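Side-chain contacts in UPF0255 protein frsA (Vibrio vulnificus, PDB 4I4C), which probably hydrolyses carboxylic esters, as a member of the alpha/beta-hydrolase clan: residues Q60-I65 with A128-S133; V198-D203 with T207-L212; L324-S327 with Y332-S335. One frame throughout, in Å; residues are numbered along the deposited sequence.

Contact 1. Residues Q60-I65 with A128-S133; sequences QGVDPI and ASLCYS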
ATOM      1  N   GLN A  60       2.300   7.513   8.626  1.00 20.98           N
ATOM      2  CA  GLN A  60       2.808   7.931   7.320  1.00 13.99           C
ATOM      3  C   GLN A  60       3.110   9.433   7.199  1.00 18.24           C
ATOM      4  O   GLN A  60       3.819   9.853   6.281  1.00 20.99           O
ATOM      5  CB  GLN A  60       1.833   7.500   6.216  1.00 19.25           C
ATOM      6  CG  GLN A  60       1.729   6.001   6.092  1.00 16.83           C
ATOM      7  CD  GLN A  60       0.687   5.543   5.103  1.00 21.64           C
ATOM      8  OE1 GLN A  60      -0.494   5.502   5.416  1.00 25.56           O
ATOM      9  NE2 GLN A  60       1.126   5.169   3.904  1.00 21.27           N
ATOM     10  N   GLY A  61       2.577  10.245   8.104  1.00 18.59           N
ATOM     11  CA  GLY A  61       2.953  11.647   8.146  1.00 19.40           C
ATOM     12  C   GLY A  61       1.851  12.693   8.248  1.00 18.29           C
ATOM     13  O   GLY A  61       2.149  13.880   8.346  1.00 21.88           O
ATOM     14  N   VAL A  62       0.587  12.273   8.219  1.00 17.01           N
ATOM     15  CA  VAL A  62      -0.516  13.210   8.358  1.00 17.33           C
ATOM     16  C   VAL A  62      -0.561  13.707   9.794  1.00 27.34           C
ATOM     17  O   VAL A  62      -0.409  12.926  10.727  1.00 19.00           O
ATOM     18  CB  VAL A  62      -1.891  12.557   8.056  1.00 27.24           C
ATOM     19  CG1 VAL A  62      -3.007  13.583   8.205  1.00 35.84           C
ATOM     20  CG2 VAL A  62      -1.915  11.959   6.682  1.00 16.53           C
ATOM     21  N   ASP A  63      -0.774  15.005   9.972  1.00 26.36           N
ATOM     22  CA  ASP A  63      -0.905  15.562  11.309  1.00 26.04           C
ATOM     23  C   ASP A  63      -2.248  15.169  11.897  1.00 19.62           C
ATOM     24  O   ASP A  63      -3.274  15.334  11.240  1.00 22.89           O
ATOM     25  CB  ASP A  63      -0.798  17.084  11.262  1.00 30.08           C
ATOM     26  CG  ASP A  63      -1.090  17.723  12.607  1.00 36.92           C
ATOM     27  OD1 ASP A  63      -0.169  17.761  13.452  1.00 35.75           O
ATOM     28  OD2 ASP A  63      -2.245  18.167  12.824  1.00 35.69           O
ATOM     29  N   PRO A  64      -2.249  14.652  13.135  1.00 27.07           N
ATOM     30  CA  PRO A  64      -3.464  14.162  13.787  1.00 24.01           C
ATOM     31  C   PRO A  64      -4.554  15.222  13.904  1.00 24.03           C
ATOM     32  O   PRO A  64      -5.725  14.887  13.724  1.00 29.21           O
ATOM     33  CB  PRO A  64      -2.982  13.751  15.182  1.00 30.37           C
ATOM     34  CG  PRO A  64      -1.654  14.408  15.348  1.00 37.38           C
ATOM     35  CD  PRO A  64      -1.064  14.469  13.988  1.00 36.47           C
ATOM     36  N   ILE A  65      -4.177  16.462  14.204  1.00 25.40           N
ATOM     37  CA  ILE A  65      -5.160  17.533  14.378  1.00 35.39           C
ATOM     38  C   ILE A  65      -5.845  17.862  13.052  1.00 30.43           C
ATOM     39  O   ILE A  65      -7.070  18.011  13.002  1.00 24.24           O
ATOM     40  CB  ILE A  65      -4.526  18.812  14.999  1.00 33.26           C
ATOM     41  CG1 ILE A  65      -3.814  18.473  16.309  1.00 43.79           C
ATOM     42  CG2 ILE A  65      -5.572  19.877  15.250  1.00 30.23           C
ATOM     43  CD1 ILE A  65      -4.728  17.951  17.378  1.00 45.56           C
ATOM     44  N   ALA A 128       1.644  16.919   1.264  1.00 21.72           N
ATOM     45  CA  ALA A 128       0.567  17.198   0.316  1.00 17.35           C
ATOM     46  C   ALA A 128       0.247  15.956  -0.508  1.00 21.19           C
ATOM     47  O   ALA A 128      -0.927  15.612  -0.714  1.00 17.33           O
ATOM     48  CB  ALA A 128       0.956  18.338  -0.595  1.00 24.48           C
ATOM     49  N   SER A 129       1.313  15.294  -0.972  1.00 19.06           N
ATOM     50  CA  SER A 129       1.225  14.061  -1.737  1.00 18.41           C
ATOM     51  C   SER A 129       0.414  13.033  -0.992  1.00 14.83           C
ATOM     52  O   SER A 129      -0.439  12.366  -1.571  1.00 18.52           O
ATOM     53  CB  SER A 129       2.616  13.473  -1.976  1.00 21.66           C
ATOM     54  OG  SER A 129       2.517  12.381  -2.871  1.00 19.44           O
ATOM     55  N   LEU A 130       0.690  12.915   0.302  1.00 16.15           N
ATOM     56  CA  LEU A 130       0.012  11.932   1.138  1.00 18.41           C
ATOM     57  C   LEU A 130      -1.465  12.270   1.279  1.00 16.17           C
ATOM     58  O   LEU A 130      -2.325  11.375   1.234  1.00 15.36           O
ATOM     59  CB  LEU A 130       0.657  11.885   2.516  1.00 17.80           C
ATOM     60  CG  LEU A 130       0.112  10.787   3.417  1.00 15.38           C
ATOM     61  CD1 LEU A 130       0.273   9.440   2.739  1.00 26.67           C
ATOM     62  CD2 LEU A 130       0.851  10.833   4.734  1.00 15.18           C
ATOM     63  N   CYS A 131      -1.763  13.559   1.448  1.00 20.22           N
ATOM     64  CA  CYS A 131      -3.159  13.977   1.572  1.00 16.10           C
ATOM     65  C   CYS A 131      -3.936  13.662   0.304  1.00 17.08           C
ATOM     66  O   CYS A 131      -5.067  13.204   0.375  1.00 14.71           O
ATOM     67  CB  CYS A 131      -3.278  15.456   1.924  1.00 18.53           C
ATOM     68  SG  CYS A 131      -2.675  15.810   3.566  1.00 22.94           S
ATOM     69  N   TYR A 132      -3.313  13.906  -0.848  1.00 17.73           N
ATOM     70  CA  TYR A 132      -3.906  13.592  -2.137  1.00 15.37           C
ATOM     71  C   TYR A 132      -4.129  12.086  -2.338  1.00 16.54           C
ATOM     72  O   TYR A 132      -5.133  11.679  -2.927  1.00 17.44           O
ATOM     73  CB  TYR A 132      -3.020  14.115  -3.277  1.00 15.35           C
ATOM     74  CG  TYR A 132      -2.937  15.613  -3.377  1.00 18.95           C
ATOM     75  CD1 TYR A 132      -4.062  16.411  -3.156  1.00 16.62           C
ATOM     76  CD2 TYR A 132      -1.737  16.238  -3.673  1.00 20.95           C
ATOM     77  CE1 TYR A 132      -3.992  17.782  -3.236  1.00 28.61           C
ATOM     78  CE2 TYR A 132      -1.656  17.625  -3.751  1.00 27.58           C
ATOM     79  CZ  TYR A 132      -2.791  18.388  -3.536  1.00 26.30           C
ATOM     80  OH  TYR A 132      -2.735  19.766  -3.618  1.00 24.74           O
ATOM     81  N   SER A 133      -3.168  11.276  -1.895  1.00 18.41           N
ATOM     82  CA  SER A 133      -3.289   9.818  -1.938  1.00 13.69           C
ATOM     83  C   SER A 133      -4.475   9.343  -1.101  1.00 13.81           C
ATOM     84  O   SER A 133      -5.310   8.558  -1.562  1.00 13.84           O
ATOM     85  CB  SER A 133      -1.992   9.141  -1.470  1.00 12.55           C
ATOM     86  OG  SER A 133      -2.156   7.731  -1.399  1.00 22.12           O
TER

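Contact 2. Residues V198-D203 with T207-L212; sequences VSAGLD and TDMWRL. With 6NA (hexanoic acid), chain D.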
ATOM      1  N   VAL A 198      10.506  -2.065  -2.132  1.00 19.26           N
ATOM      2  CA  VAL A 198       9.408  -1.968  -1.178  1.00 15.08           C
ATOM      3  C   VAL A 198       8.070  -1.880  -1.893  1.00 23.41           C
ATOM      4  O   VAL A 198       7.920  -1.062  -2.795  1.00 27.27           O
ATOM      5  CB  VAL A 198       9.572  -0.734  -0.273  1.00 18.30           C
ATOM      6  CG1 VAL A 198       8.463  -0.676   0.758  1.00 21.69           C
ATOM      7  CG2 VAL A 198      10.943  -0.734   0.401  1.00 25.48           C
ATOM      8  N   SER A 199       7.108  -2.722  -1.502  1.00 17.77           N
ATOM      9  CA  SER A 199       5.736  -2.601  -2.003  1.00 25.78           C
ATOM     10  C   SER A 199       4.680  -2.644  -0.892  1.00 24.63           C
ATOM     11  O   SER A 199       4.750  -3.490  -0.003  1.00 19.12           O
ATOM     12  CB  SER A 199       5.451  -3.690  -3.037  1.00 28.01           C
ATOM     13  OG  SER A 199       6.190  -3.452  -4.218  1.00 27.34           O
ATOM     14  N   ALA A 200       3.715  -1.723  -0.941  1.00 20.32           N
ATOM     15  CA  ALA A 200       2.567  -1.759  -0.029  1.00 23.64           C
ATOM     16  C   ALA A 200       1.429  -2.591  -0.625  1.00 22.77           C
ATOM     17  O   ALA A 200       1.632  -3.298  -1.612  1.00 23.33           O
ATOM     18  CB  ALA A 200       2.097  -0.354   0.312  1.00 24.93           C
ATOM     19  N   GLY A 201       0.239  -2.504  -0.035  1.00 17.41           N
ATOM     20  CA  GLY A 201      -0.863  -3.367  -0.427  1.00 16.94           C
ATOM     21  C   GLY A 201      -1.758  -2.770  -1.498  1.00 23.27           C
ATOM     22  O   GLY A 201      -1.455  -1.708  -2.032  1.00 16.69           O
ATOM     23  N   LEU A 202      -2.871  -3.446  -1.789  1.00 19.20           N
ATOM     24  CA  LEU A 202      -3.732  -3.101  -2.928  1.00 18.34           C
ATOM     25  C   LEU A 202      -4.454  -1.741  -2.861  1.00 17.81           C
ATOM     26  O   LEU A 202      -4.960  -1.272  -3.876  1.00 19.23           O
ATOM     27  CB  LEU A 202      -4.755  -4.217  -3.189  1.00 21.50           C
ATOM     28  CG  LEU A 202      -4.161  -5.559  -3.635  1.00 21.36           C
ATOM     29  CD1 LEU A 202      -5.237  -6.640  -3.661  1.00 19.68           C
ATOM     30  CD2 LEU A 202      -3.502  -5.435  -5.010  1.00 20.78           C
ATOM     31  N   ASP A 203      -4.501  -1.113  -1.689  1.00 18.85           N
ATOM     32  CA  ASP A 203      -5.134   0.207  -1.572  1.00 24.55           C
ATOM     33  C   ASP A 203      -4.158   1.324  -1.193  1.00 26.93           C
ATOM     34  O   ASP A 203      -4.568   2.402  -0.743  1.00 13.22           O
ATOM     35  CB  ASP A 203      -6.362   0.183  -0.643  1.00 21.64           C
ATOM     36  CG  ASP A 203      -6.040  -0.315   0.754  1.00 24.79           C
ATOM     37  OD1 ASP A 203      -4.902  -0.145   1.223  1.00 32.04           O
ATOM     38  OD2 ASP A 203      -6.949  -0.876   1.400  1.00 31.06           O
ATOM     39  N   THR A 207       3.932   5.904  -3.528  1.00 19.32           N
ATOM     40  CA  THR A 207       4.388   7.187  -3.026  1.00 15.38           C
ATOM     41  C   THR A 207       3.937   7.422  -1.566  1.00 18.31           C
ATOM     42  O   THR A 207       4.115   8.508  -1.031  1.00 24.36           O
ATOM     43  CB  THR A 207       3.922   8.351  -3.971  1.00 14.51           C
ATOM     44  OG1 THR A 207       2.556   8.162  -4.325  1.00 19.69           O
ATOM     45  CG2 THR A 207       4.742   8.373  -5.265  1.00 15.29           C
ATOM     46  N   ASP A 208       3.375   6.401  -0.919  1.00 22.40           N
ATOM     47  CA  ASP A 208       2.848   6.558   0.442  1.00 23.96           C
ATOM     48  C   ASP A 208       3.855   6.168   1.526  1.00 20.19           C
ATOM     49  O   ASP A 208       3.477   6.028   2.682  1.00 19.65           O
ATOM     50  CB  ASP A 208       1.563   5.725   0.656  1.00 22.78           C
ATOM     51  CG  ASP A 208       0.403   6.167  -0.227  1.00 24.87           C
ATOM     52  OD1 ASP A 208       0.529   7.212  -0.894  1.00 17.76           O
ATOM     53  OD2 ASP A 208      -0.634   5.461  -0.251  1.00 19.07           O
ATOM     54  N   MET A 209       5.130   6.020   1.169  1.00 16.19           N
ATOM     55  CA  MET A 209       6.115   5.469   2.112  1.00 20.69           C
ATOM     56  C   MET A 209       7.378   6.307   2.268  1.00 19.89           C
ATOM     57  O   MET A 209       8.431   5.783   2.647  1.00 21.18           O
ATOM     58  CB  MET A 209       6.496   4.043   1.689  1.00 19.26           C
ATOM     59  CG  MET A 209       5.327   3.072   1.765  1.00 20.94           C
ATOM     60  SD  MET A 209       5.621   1.503   0.925  1.00 32.26           S
ATOM     61  CE  MET A 209       5.759   2.025  -0.793  1.00 20.47           C
ATOM     62  N   TRP A 210       7.267   7.599   1.956  1.00 14.29           N
ATOM     63  CA  TRP A 210       8.364   8.542   2.103  1.00 20.73           C
ATOM     64  C   TRP A 210       9.038   8.500   3.479  1.00 18.39           C
ATOM     65  O   TRP A 210      10.255   8.569   3.567  1.00 22.66           O
ATOM     66  CB  TRP A 210       7.908   9.975   1.792  1.00 25.57           C
ATOM     67  CG  TRP A 210       8.922  10.970   2.230  1.00 29.44           C
ATOM     68  CD1 TRP A 210       8.823  11.839   3.274  1.00 35.53           C
ATOM     69  CD2 TRP A 210      10.219  11.171   1.659  1.00 28.76           C
ATOM     70  NE1 TRP A 210       9.975  12.585   3.379  1.00 35.69           N
ATOM     71  CE2 TRP A 210      10.849  12.191   2.401  1.00 33.93           C
ATOM     72  CE3 TRP A 210      10.903  10.595   0.584  1.00 20.80           C
ATOM     73  CZ2 TRP A 210      12.133  12.642   2.110  1.00 30.02           C
ATOM     74  CZ3 TRP A 210      12.186  11.045   0.296  1.00 27.09           C
ATOM     75  CH2 TRP A 210      12.784  12.056   1.056  1.00 25.35           C
ATOM     76  N   ARG A 211       8.258   8.364   4.547  1.00 15.50           N
ATOM     77  CA  ARG A 211       8.839   8.341   5.893  1.00 26.50           C
ATOM     78  C   ARG A 211       9.588   7.040   6.201  1.00 16.21           C
ATOM     79  O   ARG A 211      10.417   6.988   7.115  1.00 17.27           O
ATOM     80  CB  ARG A 211       7.768   8.625   6.954  1.00 36.88           C
ATOM     81  CG  ARG A 211       7.096   9.985   6.767  1.00 37.12           C
ATOM     82  CD  ARG A 211       6.896  10.745   8.081  1.00 44.63           C
ATOM     83  NE  ARG A 211       6.547  12.148   7.826  1.00 51.63           N
ATOM     84  CZ  ARG A 211       6.243  13.046   8.764  1.00 51.85           C
ATOM     85  NH1 ARG A 211       6.237  12.698  10.047  1.00 54.29           N
ATOM     86  NH2 ARG A 211       5.940  14.295   8.415  1.00 49.14           N
ATOM     87  N   LEU A 212       9.290   5.987   5.447  1.00 14.96           N
ATOM     88  CA  LEU A 212      10.039   4.737   5.601  1.00 14.78           C
ATOM     89  C   LEU A 212      11.497   5.014   5.258  1.00 24.26           C
ATOM     90  O   LEU A 212      12.404   4.625   5.998  1.00 24.92           O
ATOM     91  CB  LEU A 212       9.486   3.651   4.690  1.00 14.18           C
ATOM     92  CG  LEU A 212      10.258   2.343   4.696  1.00 18.81           C
ATOM     93  CD1 LEU A 212      10.357   1.829   6.130  1.00 17.24           C
ATOM     94  CD2 LEU A 212       9.532   1.357   3.791  1.00 16.99           C
TER
HETATM   95  CA  6NA D 502      -4.687  -6.905   1.219  1.00 36.90           C
HETATM   96  C   6NA D 502      -4.018  -5.621   0.879  1.00 31.52           C
HETATM   97  O   6NA D 502      -2.999  -5.576   0.245  1.00 31.25           O
HETATM   98  CB  6NA D 502      -5.989  -7.109   0.570  1.00 37.74           C
HETATM   99  CG  6NA D 502      -6.653  -8.379   0.743  1.00 35.56           C
HETATM  100  CD  6NA D 502      -7.123  -8.743   2.069  1.00 31.74           C
HETATM  101  C6  6NA D 502      -8.435  -8.248   2.417  1.00 29.62           C
HETATM  102  OXT 6NA D 502      -4.482  -4.586   1.246  1.00 29.27           O

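Contact 3. Residues L324-S327 with Y332-S335; sequences LGKS and YSLS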
ATOM      1  N   LEU A 324      -8.996  -6.636  -9.954  1.00 26.98           N
ATOM      2  CA  LEU A 324      -9.202  -7.788 -10.829  1.00 27.81           C
ATOM      3  C   LEU A 324      -9.875  -7.422 -12.148  1.00 23.63           C
ATOM      4  O   LEU A 324     -10.130  -8.287 -12.986  1.00 28.47           O
ATOM      5  CB  LEU A 324      -9.982  -8.881 -10.101  1.00 21.94           C
ATOM      6  CG  LEU A 324      -9.190  -9.486  -8.951  1.00 26.59           C
ATOM      7  CD1 LEU A 324     -10.025 -10.483  -8.173  1.00 28.42           C
ATOM      8  CD2 LEU A 324      -7.927 -10.140  -9.485  1.00 34.83           C
ATOM      9  N   GLY A 325     -10.158  -6.134 -12.319  1.00 27.28           N
ATOM     10  CA  GLY A 325     -10.797  -5.624 -13.518  1.00 22.72           C
ATOM     11  C   GLY A 325     -12.182  -6.174 -13.782  1.00 31.22           C
ATOM     12  O   GLY A 325     -12.599  -6.311 -14.935  1.00 28.30           O
ATOM     13  N   LYS A 326     -12.910  -6.487 -12.715  1.00 31.15           N
ATOM     14  CA  LYS A 326     -14.260  -7.009 -12.878  1.00 37.70           C
ATOM     15  C   LYS A 326     -15.236  -5.889 -13.241  1.00 36.94           C
ATOM     16  O   LYS A 326     -15.172  -4.785 -12.698  1.00 39.48           O
ATOM     17  CB  LYS A 326     -14.706  -7.777 -11.628  1.00 37.55           C
ATOM     18  CG  LYS A 326     -13.763  -8.910 -11.260  1.00 34.92           C
ATOM     19  CD  LYS A 326     -14.467 -10.038 -10.557  1.00 41.25           C
ATOM     20  CE  LYS A 326     -13.718 -11.353 -10.773  1.00 47.44           C
ATOM     21  NZ  LYS A 326     -14.427 -12.519 -10.155  1.00 48.34           N
ATOM     22  N   SER A 327     -16.110  -6.177 -14.195  1.00 33.91           N
ATOM     23  CA  SER A 327     -17.111  -5.222 -14.647  1.00 31.15           C
ATOM     24  C   SER A 327     -18.287  -5.250 -13.690  1.00 32.35           C
ATOM     25  O   SER A 327     -18.809  -4.217 -13.287  1.00 26.08           O
ATOM     26  CB  SER A 327     -17.590  -5.580 -16.057  1.00 35.55           C
ATOM     27  OG  SER A 327     -16.518  -5.559 -16.987  1.00 48.85           O
ATOM     28  N   TYR A 332     -19.682 -14.530  -4.494  1.00 27.22           N
ATOM     29  CA  TYR A 332     -19.414 -15.940  -4.243  1.00 30.00           C
ATOM     30  C   TYR A 332     -18.301 -16.414  -5.169  1.00 30.77           C
ATOM     31  O   TYR A 332     -17.397 -17.129  -4.753  1.00 31.08           O
ATOM     32  CB  TYR A 332     -20.677 -16.781  -4.440  1.00 32.86           C
ATOM     33  CG  TYR A 332     -21.868 -16.250  -3.678  1.00 37.69           C
ATOM     34  CD1 TYR A 332     -22.029 -16.513  -2.322  1.00 31.04           C
ATOM     35  CD2 TYR A 332     -22.825 -15.467  -4.315  1.00 40.36           C
ATOM     36  CE1 TYR A 332     -23.117 -16.018  -1.622  1.00 36.56           C
ATOM     37  CE2 TYR A 332     -23.916 -14.967  -3.628  1.00 43.42           C
ATOM     38  CZ  TYR A 332     -24.059 -15.243  -2.281  1.00 43.93           C
ATOM     39  OH  TYR A 332     -25.152 -14.740  -1.605  1.00 47.57           O
ATOM     40  N   SER A 333     -18.371 -15.993  -6.423  1.00 27.73           N
ATOM     41  CA  SER A 333     -17.347 -16.353  -7.387  1.00 29.25           C
ATOM     42  C   SER A 333     -16.011 -15.685  -7.050  1.00 25.45           C
ATOM     43  O   SER A 333     -14.982 -16.345  -7.028  1.00 27.89           O
ATOM     44  CB  SER A 333     -17.791 -15.994  -8.795  1.00 26.75           C
ATOM     45  OG  SER A 333     -16.744 -16.231  -9.707  1.00 33.09           O
ATOM     46  N   LEU A 334     -16.035 -14.380  -6.788  1.00 25.35           N
ATOM     47  CA  LEU A 334     -14.840 -13.665  -6.335  1.00 24.26           C
ATOM     48  C   LEU A 334     -14.130 -14.326  -5.138  1.00 27.42           C
ATOM     49  O   LEU A 334     -12.900 -14.429  -5.110  1.00 25.13           O
ATOM     50  CB  LEU A 334     -15.190 -12.218  -5.995  1.00 23.56           C
ATOM     51  CG  LEU A 334     -14.073 -11.289  -5.514  1.00 28.17           C
ATOM     52  CD1 LEU A 334     -12.908 -11.374  -6.464  1.00 26.75           C
ATOM     53  CD2 LEU A 334     -14.584  -9.838  -5.417  1.00 25.74           C
ATOM     54  N   SER A 335     -14.908 -14.766  -4.156  1.00 21.79           N
ATOM     55  CA  SER A 335     -14.366 -15.381  -2.953  1.00 29.74           C
ATOM     56  C   SER A 335     -13.674 -16.708  -3.251  1.00 24.26           C
ATOM     57  O   SER A 335     -12.655 -17.023  -2.642  1.00 30.28           O
ATOM     58  CB  SER A 335     -15.474 -15.625  -1.931  1.00 28.45           C
ATOM     59  OG  SER A 335     -16.432 -16.535  -2.451  1.00 29.20           O
TER

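Contact 1. Residues Q60-I65 with A128-S133
Helix 121-136 presents L130 to the turn between helices 54-60 and 64-75, where it meets Q60, G61 and V62. One methyl, CD2, does nearly all the touching. L130 chi1 is -174°, which sets CG opposite the backbone N and carries the branch out from the helix into the turn. There CD2 lies 3.6 Å from V62 CG2, and the two side chains cross obliquely. CD2 also rests 3.8 Å from Q60 CB and 3.5 Å from Q60 O, so backbone and side chain of the turn share one methyl. The turn owes its shape to a Schellman motif: G61, with phi at 133°, is its glycine, and the two backbone bonds of the motif run back into the last helical turn. G61 N lies 3.8 Å from L130 CD2. Two residues on, D63 is the N-cap of helix 64-75, its OD2 accepting from E66 N. No hydrogen bond crosses between the segments. The amide of Q60 is engaged elsewhere, with OE1 bonded to Q56 NE2; Q56 and Q60 both line the pocket that holds the polyether 1PG. The neighbour of L130 on the helix, C131, packs on L105 and H109 of helix 98-114.

Contact 2. Residues V198-D203 with T207-L212
V198 chi1, at -177°, swings CG1 round to the side opposite the backbone N, where it touches both M209 and L212. M209 answers with a chain that runs out straight through chi2 and then bends at chi3 (-65°), which turns the terminal methyl CE back out of the line of the chain. The first two torsions place SD 3.6 Å from V198 CG1, and the bend at chi3 leaves CE 4.1 Å from the same methyl. The two side chains run alongside each other, pointing opposite ways. L212, in contrast, meets V198 tip to tip, its CD2 lying 3.8 Å from CG1. A200 adds its CB, 4.0 Å from M209 SD, so the thioether is touched by the strand residue V198 and by A200 just past the strand. The contact belongs to a beta-alpha-beta crossover: strand 193-199, helix 210-217, with M209 at its N-cap position, and strand 223-226, which lies next to 193-199 in the sheet. F271 of the neighbouring strand 266-271 packs against V198, M209 and L212 alike. The CB of S199 points away from 207-212, and its OG is hydrogen-bonded to V227 O and H248 NE2. Beyond the strand, the chain opens into the hexanoic acid site. L202 N gives a nearly straight hydrogen bond to 6NA O (2.9 Å, 159° at the hydrogen), and G201, without a side chain, lets the same oxygen come to 3.1 Å from its CA. F273 N, at the start of helix 273-284, also binds the ligand. Two backbone N-H groups so placed resemble the oxyanion hole of alpha/beta hydrolases. M209 also borders the polyether 1PG, whose pocket L212 lines too.

Contact 3. Residues L324-S327 with Y332-S335
L324 and L334 meet through single methyls, CD1 to CD1 at 3.5 Å, a spacing tighter than usual van der Waals contact. They join the Schellman turn that closes helix 314-323, in which G325 takes a positive phi, to the short helix 331-337. L334 chi1, -179°, sends CG away from the backbone N, and this brings the end of the side chain nearer to the turn than its CB direction alone would suggest. K326 supplies the second arm. Its extended chain passes slantwise over L334 and sets NZ 4.0 Å from L334 CA and 4.2 Å from L334 CD1. The ammonium group is held by Q337 OE1, one helical turn further along, and S333 OG stands 4.4 Å from NZ. Further out, L324 also packs on L240 and W341. Near the start of the helix, D330 OD2 accepts a hydrogen bond from S333 N. S335 OG, which is also bonded to Q310 NE2, hydrogen-bonds to Y332 O at 2.6 Å; the hydroxyl stands above the carbonyl plane, 37° out of it.

In the fold
Contacts 1 and 2 are neighbours, their centres 13 Å apart, and D208 joins them directly. Its backbone O lies 2.8 Å from Q60 NE2, and its OD1 is 2.8 Å from S133 OG, both probable hydrogen bonds; R211 CG packs 3.3 Å from Q60 O. The two contacts share the polyether pocket, which takes Q60 from contact 1 and M209 and L212 from contact 2. R272 lines both this pocket and the hexanoic acid site. Contact 3 stands apart, its centre about 31 Å from contact 1 and 25 Å from contact 2, with nearest atoms to contact 2 about 7 Å away. Still, the L324 side chain lies about 10 Å from the bound hexanoic acid.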